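Local coordinates for protein 2-oxo-1,2-dihydroquinoline 8-monooxygenase, oxygenase component (Pseudomonas putida, PDB 1Z02) that probably hydroxylates 2-oxo-1,2-dihydroquinoline at C8 as the oxygenase component of a Rieske-type monooxygenase, carrying a [2Fe-2S] cluster and a separate iron, at residues 39-44 with 64-69; 44-49 with 147-152; 183-188 with 304-309. All coordinates share one frame; numbering follows the deposited sequence.

Interaction 1. Residues 39-44 with 64-69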
loop_
_atom_site.group_PDB
_atom_site.type_symbol
_atom_site.label_atom_id
_atom_site.label_comp_id
_atom_site.label_asym_id
_atom_site.label_seq_id
_atom_site.Cartn_x
_atom_site.Cartn_y
_atom_site.Cartn_z
ATOM N N GLY A 39 18.121 11.938 -2.067
ATOM C CA GLY A 39 19.468 11.876 -2.612
ATOM C C GLY A 39 20.096 13.205 -3.003
ATOM O O GLY A 39 19.425 14.241 -3.061
ATOM N N PHE A 40 21.401 13.167 -3.265
ATOM C CA PHE A 40 22.146 14.353 -3.680
ATOM C C PHE A 40 22.104 14.385 -5.202
ATOM O O PHE A 40 22.533 13.437 -5.862
ATOM C CB PHE A 40 23.593 14.275 -3.179
ATOM C CG PHE A 40 23.730 14.442 -1.685
ATOM C CD1 PHE A 40 24.416 13.503 -0.926
ATOM C CD2 PHE A 40 23.171 15.544 -1.035
ATOM C CE1 PHE A 40 24.549 13.656 0.449
ATOM C CE2 PHE A 40 23.305 15.700 0.349
ATOM C CZ PHE A 40 23.992 14.754 1.089
ATOM N N ILE A 41 21.565 15.464 -5.761
ATOM C CA ILE A 41 21.458 15.573 -7.204
ATOM C C ILE A 41 22.650 16.346 -7.758
ATOM O O ILE A 41 23.367 17.006 -7.006
ATOM C CB ILE A 41 20.116 16.247 -7.589
ATOM C CG1 ILE A 41 19.782 15.944 -9.052
ATOM C CG2 ILE A 41 20.180 17.740 -7.325
ATOM C CD1 ILE A 41 18.365 16.310 -9.438
ATOM N N ASN A 42 22.855 16.258 -9.069
ATOM C CA ASN A 42 23.973 16.904 -9.744
ATOM C C ASN A 42 25.248 16.147 -9.387
ATOM O O ASN A 42 26.260 16.750 -9.023
ATOM C CB ASN A 42 24.094 18.372 -9.322
ATOM C CG ASN A 42 22.892 19.194 -9.736
ATOM O OD1 ASN A 42 22.551 20.181 -9.093
ATOM N ND2 ASN A 42 22.253 18.796 -10.823
ATOM N N HIS A 43 25.175 14.819 -9.491
ATOM C CA HIS A 43 26.295 13.923 -9.204
ATOM C C HIS A 43 26.282 12.755 -10.187
ATOM O O HIS A 43 25.258 12.486 -10.820
ATOM C CB HIS A 43 26.202 13.365 -7.774
ATOM C CG HIS A 43 26.762 14.276 -6.724
ATOM N ND1 HIS A 43 25.991 15.185 -6.030
ATOM C CD2 HIS A 43 28.018 14.404 -6.236
ATOM C CE1 HIS A 43 26.746 15.829 -5.159
ATOM N NE2 HIS A 43 27.983 15.373 -5.264
ATOM N N TRP A 44 27.420 12.074 -10.323
ATOM C CA TRP A 44 27.520 10.925 -11.220
ATOM C C TRP A 44 27.089 9.669 -10.470
ATOM O O TRP A 44 27.425 9.493 -9.298
ATOM C CB TRP A 44 28.962 10.721 -11.733
ATOM C CG TRP A 44 29.435 11.726 -12.751
ATOM C CD1 TRP A 44 30.097 12.896 -12.509
ATOM C CD2 TRP A 44 29.286 11.638 -14.175
ATOM N NE1 TRP A 44 30.369 13.544 -13.696
ATOM C CE2 TRP A 44 29.879 12.795 -14.732
ATOM C CE3 TRP A 44 28.703 10.698 -15.036
ATOM C CZ2 TRP A 44 29.913 13.031 -16.111
ATOM C CZ3 TRP A 44 28.737 10.933 -16.409
ATOM C CH2 TRP A 44 29.335 12.094 -16.929
ATOM N N CYS A 64 17.525 9.309 -7.956
ATOM C CA CYS A 64 17.208 10.552 -7.255
ATOM C C CYS A 64 15.805 11.035 -7.606
ATOM O O CYS A 64 15.557 12.239 -7.685
ATOM C CB CYS A 64 18.223 11.650 -7.574
ATOM S SG CYS A 64 19.856 11.389 -6.793
ATOM N N GLY A 65 14.897 10.085 -7.819
ATOM C CA GLY A 65 13.526 10.416 -8.162
ATOM C C GLY A 65 13.325 10.828 -9.620
ATOM O O GLY A 65 12.193 11.008 -10.072
ATOM N N VAL A 66 14.424 10.965 -10.359
ATOM C CA VAL A 66 14.373 11.369 -11.760
ATOM C C VAL A 66 14.304 10.180 -12.715
ATOM O O VAL A 66 15.191 9.325 -12.734
ATOM C CB VAL A 66 15.623 12.196 -12.147
ATOM C CG1 VAL A 66 15.508 12.662 -13.586
ATOM C CG2 VAL A 66 15.777 13.378 -11.211
ATOM N N PRO A 67 13.227 10.102 -13.503
ATOM C CA PRO A 67 13.059 9.017 -14.472
ATOM C C PRO A 67 14.000 9.266 -15.660
ATOM O O PRO A 67 13.998 10.348 -16.261
ATOM C CB PRO A 67 11.578 9.112 -14.844
ATOM C CG PRO A 67 11.275 10.558 -14.675
ATOM C CD PRO A 67 12.025 10.951 -13.433
ATOM N N ILE A 68 14.803 8.261 -15.990
ATOM C CA ILE A 68 15.780 8.372 -17.070
ATOM C C ILE A 68 15.685 7.209 -18.054
ATOM O O ILE A 68 15.527 6.061 -17.656
ATOM C CB ILE A 68 17.212 8.384 -16.481
ATOM C CG1 ILE A 68 17.377 9.577 -15.534
ATOM C CG2 ILE A 68 18.241 8.458 -17.599
ATOM C CD1 ILE A 68 18.674 9.574 -14.705
ATOM N N VAL A 69 15.790 7.513 -19.342
ATOM C CA VAL A 69 15.746 6.491 -20.370
ATOM C C VAL A 69 17.065 6.537 -21.141
ATOM O O VAL A 69 17.571 7.618 -21.471
ATOM C CB VAL A 69 14.552 6.715 -21.328
ATOM C CG1 VAL A 69 14.644 8.097 -21.960
ATOM C CG2 VAL A 69 14.518 5.621 -22.394
#
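The turn between strands 58-63 and 66-73 of the Rieske domain meets the segment leading into strand 43-49, and Cys64 in that turn makes most of the contact. Its thiol projects at Gly39-Phe40-Ile41: SG lies 3.5 Å from Phe40 O and 4.2 Å from Gly39 C. The torsion (chi1 -72°) sets SG anti to the carbonyl carbon, which aims it at the passing backbone. Glycine suits position 39 twice over, since its backbone angles (phi 104°, psi 168°) would jam a side chain against the preceding carbonyl, and a CB would also press on the Cys64 sulfur. Beyond the thiol the contact turns apolar. Ile41 extends CD1 to 4.3 Å from Val66 CG2, a loose touch between Ile41, in the loop, and Val66, at the start of strand 66-73. Around them, Phe40 O is hydrogen-bonded to Tyr45 OH, while Asn42 and His43 both face Val152 in a G1 beta bulge, with Asn42 at the position that takes a positive phi, which asparagine tolerates well. With a soft sulfur against backbone and one methyl pair, the segments are joined by van der Waals contact, without direct hydrogen bonds, and the small buried area, 152 Å², implies a light touch.

Interaction 2. Residues 44-49 with 147-152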
loop_
_atom_site.group_PDB
_atom_site.type_symbol
_atom_site.label_atom_id
_atom_site.label_comp_id
_atom_site.label_asym_id
_atom_site.label_seq_id
_atom_site.Cartn_x
_atom_site.Cartn_y
_atom_site.Cartn_z
ATOM N N TRP A 44 27.420 12.074 -10.323
ATOM C CA TRP A 44 27.520 10.925 -11.220
ATOM C C TRP A 44 27.089 9.669 -10.470
ATOM O O TRP A 44 27.425 9.493 -9.298
ATOM C CB TRP A 44 28.962 10.721 -11.733
ATOM C CG TRP A 44 29.435 11.726 -12.751
ATOM C CD1 TRP A 44 30.097 12.896 -12.509
ATOM C CD2 TRP A 44 29.286 11.638 -14.175
ATOM N NE1 TRP A 44 30.369 13.544 -13.696
ATOM C CE2 TRP A 44 29.879 12.795 -14.732
ATOM C CE3 TRP A 44 28.703 10.698 -15.036
ATOM C CZ2 TRP A 44 29.913 13.031 -16.111
ATOM C CZ3 TRP A 44 28.737 10.933 -16.409
ATOM C CH2 TRP A 44 29.335 12.094 -16.929
ATOM N N TYR A 45 26.345 8.802 -11.149
ATOM C CA TYR A 45 25.884 7.543 -10.563
ATOM C C TYR A 45 25.956 6.448 -11.614
ATOM O O TYR A 45 25.873 6.725 -12.808
ATOM C CB TYR A 45 24.418 7.626 -10.115
ATOM C CG TYR A 45 24.142 8.494 -8.917
ATOM C CD1 TYR A 45 23.724 9.813 -9.072
ATOM C CD2 TYR A 45 24.287 7.992 -7.621
ATOM C CE1 TYR A 45 23.454 10.611 -7.969
ATOM C CE2 TYR A 45 24.023 8.784 -6.509
ATOM C CZ TYR A 45 23.606 10.095 -6.689
ATOM O OH TYR A 45 23.349 10.898 -5.600
ATOM N N PRO A 46 26.118 5.189 -11.184
ATOM C CA PRO A 46 26.171 4.088 -12.145
ATOM C C PRO A 46 24.710 3.846 -12.552
ATOM O O PRO A 46 23.817 3.819 -11.696
ATOM C CB PRO A 46 26.767 2.947 -11.320
ATOM C CG PRO A 46 26.252 3.223 -9.943
ATOM C CD PRO A 46 26.443 4.717 -9.822
ATOM N N ALA A 47 24.455 3.716 -13.849
ATOM C CA ALA A 47 23.092 3.501 -14.325
ATOM C C ALA A 47 22.817 2.049 -14.699
ATOM O O ALA A 47 21.806 1.463 -14.289
ATOM C CB ALA A 47 22.808 4.408 -15.532
ATOM N N LEU A 48 23.712 1.475 -15.494
ATOM C CA LEU A 48 23.552 0.098 -15.952
ATOM C C LEU A 48 24.904 -0.470 -16.332
ATOM O O LEU A 48 25.839 0.281 -16.591
ATOM C CB LEU A 48 22.657 0.058 -17.202
ATOM C CG LEU A 48 21.186 0.469 -17.122
ATOM C CD1 LEU A 48 20.639 0.676 -18.521
ATOM C CD2 LEU A 48 20.398 -0.595 -16.384
ATOM N N PHE A 49 25.011 -1.792 -16.340
ATOM C CA PHE A 49 26.240 -2.435 -16.773
ATOM C C PHE A 49 26.143 -2.373 -18.291
ATOM O O PHE A 49 25.045 -2.342 -18.849
ATOM C CB PHE A 49 26.291 -3.902 -16.337
ATOM C CG PHE A 49 26.670 -4.101 -14.895
ATOM C CD1 PHE A 49 25.762 -4.661 -13.998
ATOM C CD2 PHE A 49 27.940 -3.747 -14.437
ATOM C CE1 PHE A 49 26.109 -4.866 -12.657
ATOM C CE2 PHE A 49 28.301 -3.947 -13.095
ATOM C CZ PHE A 49 27.380 -4.510 -12.205
ATOM N N MET A 147 30.926 -0.306 -17.386
ATOM C CA MET A 147 30.057 0.515 -16.540
ATOM C C MET A 147 29.526 1.737 -17.277
ATOM O O MET A 147 30.284 2.453 -17.930
ATOM C CB MET A 147 30.825 1.021 -15.315
ATOM C CG MET A 147 31.282 -0.021 -14.324
ATOM S SD MET A 147 29.940 -0.688 -13.373
ATOM C CE MET A 147 29.614 0.662 -12.199
ATOM N N ILE A 148 28.227 1.981 -17.151
ATOM C CA ILE A 148 27.600 3.141 -17.773
ATOM C C ILE A 148 27.197 4.122 -16.670
ATOM O O ILE A 148 26.233 3.875 -15.940
ATOM C CB ILE A 148 26.324 2.762 -18.568
ATOM C CG1 ILE A 148 26.689 1.873 -19.762
ATOM C CG2 ILE A 148 25.627 4.032 -19.074
ATOM C CD1 ILE A 148 25.506 1.460 -20.606
ATOM N N PHE A 149 27.937 5.221 -16.536
ATOM C CA PHE A 149 27.623 6.229 -15.522
ATOM C C PHE A 149 26.817 7.366 -16.139
ATOM O O PHE A 149 27.027 7.737 -17.294
ATOM C CB PHE A 149 28.895 6.814 -14.891
ATOM C CG PHE A 149 29.724 5.811 -14.139
ATOM C CD1 PHE A 149 30.682 5.036 -14.797
ATOM C CD2 PHE A 149 29.546 5.635 -12.769
ATOM C CE1 PHE A 149 31.451 4.100 -14.091
ATOM C CE2 PHE A 149 30.300 4.712 -12.060
ATOM C CZ PHE A 149 31.258 3.939 -12.722
ATOM N N VAL A 150 25.881 7.905 -15.367
ATOM C CA VAL A 150 25.050 9.005 -15.835
ATOM C C VAL A 150 25.123 10.124 -14.817
ATOM O O VAL A 150 25.162 9.871 -13.612
ATOM C CB VAL A 150 23.565 8.578 -15.998
ATOM C CG1 VAL A 150 22.729 9.751 -16.453
ATOM C CG2 VAL A 150 23.452 7.457 -17.010
ATOM N N PHE A 151 25.172 11.359 -15.303
ATOM C CA PHE A 151 25.223 12.519 -14.423
ATOM C C PHE A 151 23.779 12.975 -14.217
ATOM O O PHE A 151 23.212 13.680 -15.067
ATOM C CB PHE A 151 26.033 13.651 -15.066
ATOM C CG PHE A 151 26.261 14.825 -14.157
ATOM C CD1 PHE A 151 27.114 14.720 -13.063
ATOM C CD2 PHE A 151 25.597 16.028 -14.373
ATOM C CE1 PHE A 151 27.301 15.795 -12.197
ATOM C CE2 PHE A 151 25.779 17.114 -13.507
ATOM C CZ PHE A 151 26.632 16.992 -12.418
ATOM N N VAL A 152 23.188 12.558 -13.098
ATOM C CA VAL A 152 21.809 12.909 -12.775
ATOM C C VAL A 152 21.781 14.334 -12.236
ATOM O O VAL A 152 22.270 14.608 -11.137
ATOM C CB VAL A 152 21.227 11.934 -11.729
ATOM C CG1 VAL A 152 19.717 12.168 -11.566
ATOM C CG2 VAL A 152 21.507 10.500 -12.162
#
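An antiparallel strand pair with a classic beta bulge joins 44-49 to 147-152. Tyr45 and Val150 form a hydrogen-bonded pair: Val150 N reaches Tyr45 O at 2.8 Å and Tyr45 N returns the bond to Val150 O at 2.9 Å. Ala47 N bonds Ile148 O at 2.7 Å and Ile148 N bonds Leu48 O at 3.0 Å, so Ala47 and Leu48 both face Ile148 and the register slips by one. The small Ala47 suits the bulge: its CB already presses on Val150 CG2, tight at 3.4 Å. On the face bearing Trp44, Phe151 sets CB over the indole's six-membered ring, 3.8 Å from its centroid, and turns its edge to the face of the five-membered ring, the planes at 57°. Phe151 CG stands anti to the backbone N (chi1 -174°), which makes the two side chains cross at about a right angle. Met147, bent at chi2 and chi3, spans two partners: CE meets Pro46 CB at 3.8 Å, and SD makes an oblique Met-aromatic contact with Phe49. The indole NE1 bonds Pro163 O. Strand 147-152 is central in a three-stranded sheet, 141-144 beyond it; Pro46 leans on strand 313-320, Ala47, Leu48 and Val152 pack on strand 58-63, and Tyr45 touches both.

Interaction 3. Residues 183-188 with 304-309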
loop_
_atom_site.group_PDB
_atom_site.type_symbol
_atom_site.label_atom_id
_atom_site.label_comp_id
_atom_site.label_asym_id
_atom_site.label_seq_id
_atom_site.Cartn_x
_atom_site.Cartn_y
_atom_site.Cartn_z
ATOM N N PRO A 183 51.524 0.357 2.737
ATOM C CA PRO A 183 52.639 -0.593 2.683
ATOM C C PRO A 183 52.251 -2.073 2.765
ATOM O O PRO A 183 52.992 -2.937 2.298
ATOM C CB PRO A 183 53.503 -0.163 3.864
ATOM C CG PRO A 183 52.482 0.310 4.855
ATOM C CD PRO A 183 51.564 1.138 3.989
ATOM N N LEU A 184 51.088 -2.355 3.346
ATOM C CA LEU A 184 50.625 -3.727 3.527
ATOM C C LEU A 184 49.873 -4.352 2.356
ATOM O O LEU A 184 49.381 -5.473 2.473
ATOM C CB LEU A 184 49.759 -3.802 4.785
ATOM C CG LEU A 184 50.498 -3.444 6.073
ATOM C CD1 LEU A 184 49.488 -3.176 7.189
ATOM C CD2 LEU A 184 51.470 -4.574 6.428
ATOM N N TRP A 185 49.781 -3.646 1.233
ATOM C CA TRP A 185 49.077 -4.185 0.073
ATOM C C TRP A 185 49.285 -3.356 -1.192
ATOM O O TRP A 185 49.557 -2.154 -1.127
ATOM C CB TRP A 185 47.579 -4.308 0.377
ATOM C CG TRP A 185 46.897 -3.005 0.696
ATOM C CD1 TRP A 185 46.536 -2.025 -0.187
ATOM C CD2 TRP A 185 46.496 -2.544 1.990
ATOM N NE1 TRP A 185 45.933 -0.985 0.479
ATOM C CE2 TRP A 185 45.898 -1.276 1.821
ATOM C CE3 TRP A 185 46.589 -3.077 3.284
ATOM C CZ2 TRP A 185 45.388 -0.535 2.890
ATOM C CZ3 TRP A 185 46.083 -2.341 4.349
ATOM C CH2 TRP A 185 45.491 -1.081 4.144
ATOM N N PRO A 186 49.174 -3.996 -2.367
ATOM C CA PRO A 186 49.352 -3.293 -3.642
ATOM C C PRO A 186 48.199 -2.344 -3.995
ATOM O O PRO A 186 47.078 -2.486 -3.496
ATOM C CB PRO A 186 49.511 -4.434 -4.646
ATOM C CG PRO A 186 48.680 -5.524 -4.046
ATOM C CD PRO A 186 49.044 -5.449 -2.582
ATOM N N SER A 187 48.494 -1.379 -4.863
ATOM C CA SER A 187 47.526 -0.376 -5.293
ATOM C C SER A 187 46.239 -0.944 -5.884
ATOM O O SER A 187 46.277 -1.824 -6.749
ATOM C CB SER A 187 48.175 0.565 -6.320
ATOM O OG SER A 187 49.226 1.327 -5.747
ATOM N N SER A 188 45.102 -0.428 -5.419
ATOM C CA SER A 188 43.804 -0.865 -5.922
ATOM C C SER A 188 43.522 -0.159 -7.241
ATOM O O SER A 188 43.754 1.053 -7.377
ATOM C CB SER A 188 42.687 -0.532 -4.927
ATOM O OG SER A 188 42.822 -1.272 -3.729
ATOM N N VAL A 304 36.822 -0.576 -1.045
ATOM C CA VAL A 304 37.430 -1.496 -0.100
ATOM C C VAL A 304 38.694 -2.041 -0.757
ATOM O O VAL A 304 38.641 -3.025 -1.497
ATOM C CB VAL A 304 36.504 -2.681 0.228
ATOM C CG1 VAL A 304 37.014 -3.393 1.466
ATOM C CG2 VAL A 304 35.078 -2.201 0.441
ATOM N N GLU A 305 39.823 -1.386 -0.490
ATOM C CA GLU A 305 41.113 -1.786 -1.045
ATOM C C GLU A 305 41.523 -3.166 -0.554
ATOM O O GLU A 305 41.235 -3.541 0.581
ATOM C CB GLU A 305 42.199 -0.775 -0.645
ATOM C CG GLU A 305 41.882 0.647 -1.043
ATOM C CD GLU A 305 42.839 1.654 -0.449
ATOM O OE1 GLU A 305 42.360 2.642 0.153
ATOM O OE2 GLU A 305 44.066 1.459 -0.591
ATOM N N ASN A 306 42.194 -3.915 -1.422
ATOM C CA ASN A 306 42.687 -5.246 -1.092
ATOM C C ASN A 306 41.603 -6.229 -0.651
ATOM O O ASN A 306 41.788 -7.006 0.294
ATOM C CB ASN A 306 43.765 -5.143 -0.013
ATOM C CG ASN A 306 44.836 -6.192 -0.174
ATOM O OD1 ASN A 306 45.424 -6.334 -1.251
ATOM N ND2 ASN A 306 45.106 -6.932 0.892
ATOM N N TRP A 307 40.474 -6.200 -1.353
ATOM C CA TRP A 307 39.358 -7.091 -1.052
ATOM C C TRP A 307 38.709 -7.578 -2.350
ATOM O O TRP A 307 38.461 -6.790 -3.268
ATOM C CB TRP A 307 38.332 -6.361 -0.184
ATOM C CG TRP A 307 37.197 -7.216 0.286
ATOM C CD1 TRP A 307 36.036 -7.479 -0.383
ATOM C CD2 TRP A 307 37.120 -7.937 1.520
ATOM N NE1 TRP A 307 35.240 -8.317 0.358
ATOM C CE2 TRP A 307 35.881 -8.615 1.533
ATOM C CE3 TRP A 307 37.980 -8.079 2.620
ATOM C CZ2 TRP A 307 35.478 -9.423 2.601
ATOM C CZ3 TRP A 307 37.578 -8.885 3.686
ATOM C CH2 TRP A 307 36.336 -9.545 3.666
ATOM N N PRO A 308 38.430 -8.888 -2.447
ATOM C CA PRO A 308 38.689 -9.911 -1.421
ATOM C C PRO A 308 40.128 -10.440 -1.399
ATOM O O PRO A 308 40.522 -11.167 -0.484
ATOM C CB PRO A 308 37.673 -10.997 -1.759
ATOM C CG PRO A 308 37.555 -10.890 -3.226
ATOM C CD PRO A 308 37.539 -9.412 -3.493
ATOM N N GLU A 309 40.898 -10.075 -2.418
ATOM C CA GLU A 309 42.295 -10.484 -2.526
ATOM C C GLU A 309 43.142 -9.366 -3.134
ATOM O O GLU A 309 42.611 -8.388 -3.672
ATOM C CB GLU A 309 42.413 -11.743 -3.388
ATOM C CG GLU A 309 41.841 -12.991 -2.739
ATOM C CD GLU A 309 41.796 -14.177 -3.685
ATOM O OE1 GLU A 309 41.571 -15.309 -3.204
ATOM O OE2 GLU A 309 41.976 -13.981 -4.906
HETATM O O HOH W 1 47.747 -8.135 1.745
HETATM O O HOH W 2 45.602 -4.574 -3.507
HETATM O O HOH W 3 42.947 -3.793 -4.519
HETATM O O HOH W 4 45.574 1.287 -2.960
#
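Trp185 meets two side chains of 304-309, Asn306 with a ring face and Glu305 with the edge that carries its indole N-H. Asn306 brings CB over the five-membered ring, 4.2 Å from the centroid, in a CH-pi contact, and its amide runs nearly parallel to the indole, the planes 20° apart. Just beside the ring, Trp185 CB sits 3.4 Å from Asn306 CG. The indole CG occupies the crowded position between backbone N and carbonyl carbon (chi1 61°), which sets the ring beside Asn306 CB and points NE1 at Glu305. The carboxylate of Glu305 is turned almost perpendicular to the indole, at 84°. NE1 donates to Glu305 OE2 at 3.3 Å, a long but fairly straight bond; the acceptor lies near the ring plane, but the donor approaches from above the carboxylate plane. Glu305 OE1 is paired with Arg293 in a salt bridge, which probably keeps the carboxylate ionised and fixes its turn. Replacing Trp185 with an alanine would probably leave Glu305 OE2 without its indole donor and open a gap beside the Asn306 amide. Waters link Pro186 O to Asn306 OD1, Ser188 N to Glu305 OE2, and Ser188 OG to Asn306 N. A fourth takes a bond from Asn306 ND2 and gives one to Leu184 O; ND2 is also bonded to His291 O. Positive phi suits asparagine where the chain turns beyond Glu305. Indole, amide and waters thus pack a loop against the antiparallel sheet of the Bet v 1-like ring-hydroxylase domain, away from the iron site.

How the interactions relate
Interactions 1 and 2 are neighbours in the buried middle of the chain: they share Trp44, both use strand 43-49, and meet where Asn42 N approaches Val152 O at 2.7 Å, a probable hydrogen bond. Interaction 3 stands apart, its centre about 25 Å from that of interaction 2 and 31 Å from that of interaction 1. It is farther from the chain centre and, although most of its touching residues are buried, has partly exposed Pro186 at its margin. Interaction 2, a strand pairing, combines regular backbone bonding with aromatic packing; interaction 1, a turn touching a loop, is a slight sulfur and methyl contact; interaction 3 relies on an indole set against a carboxylate and an amide, with four bridging waters.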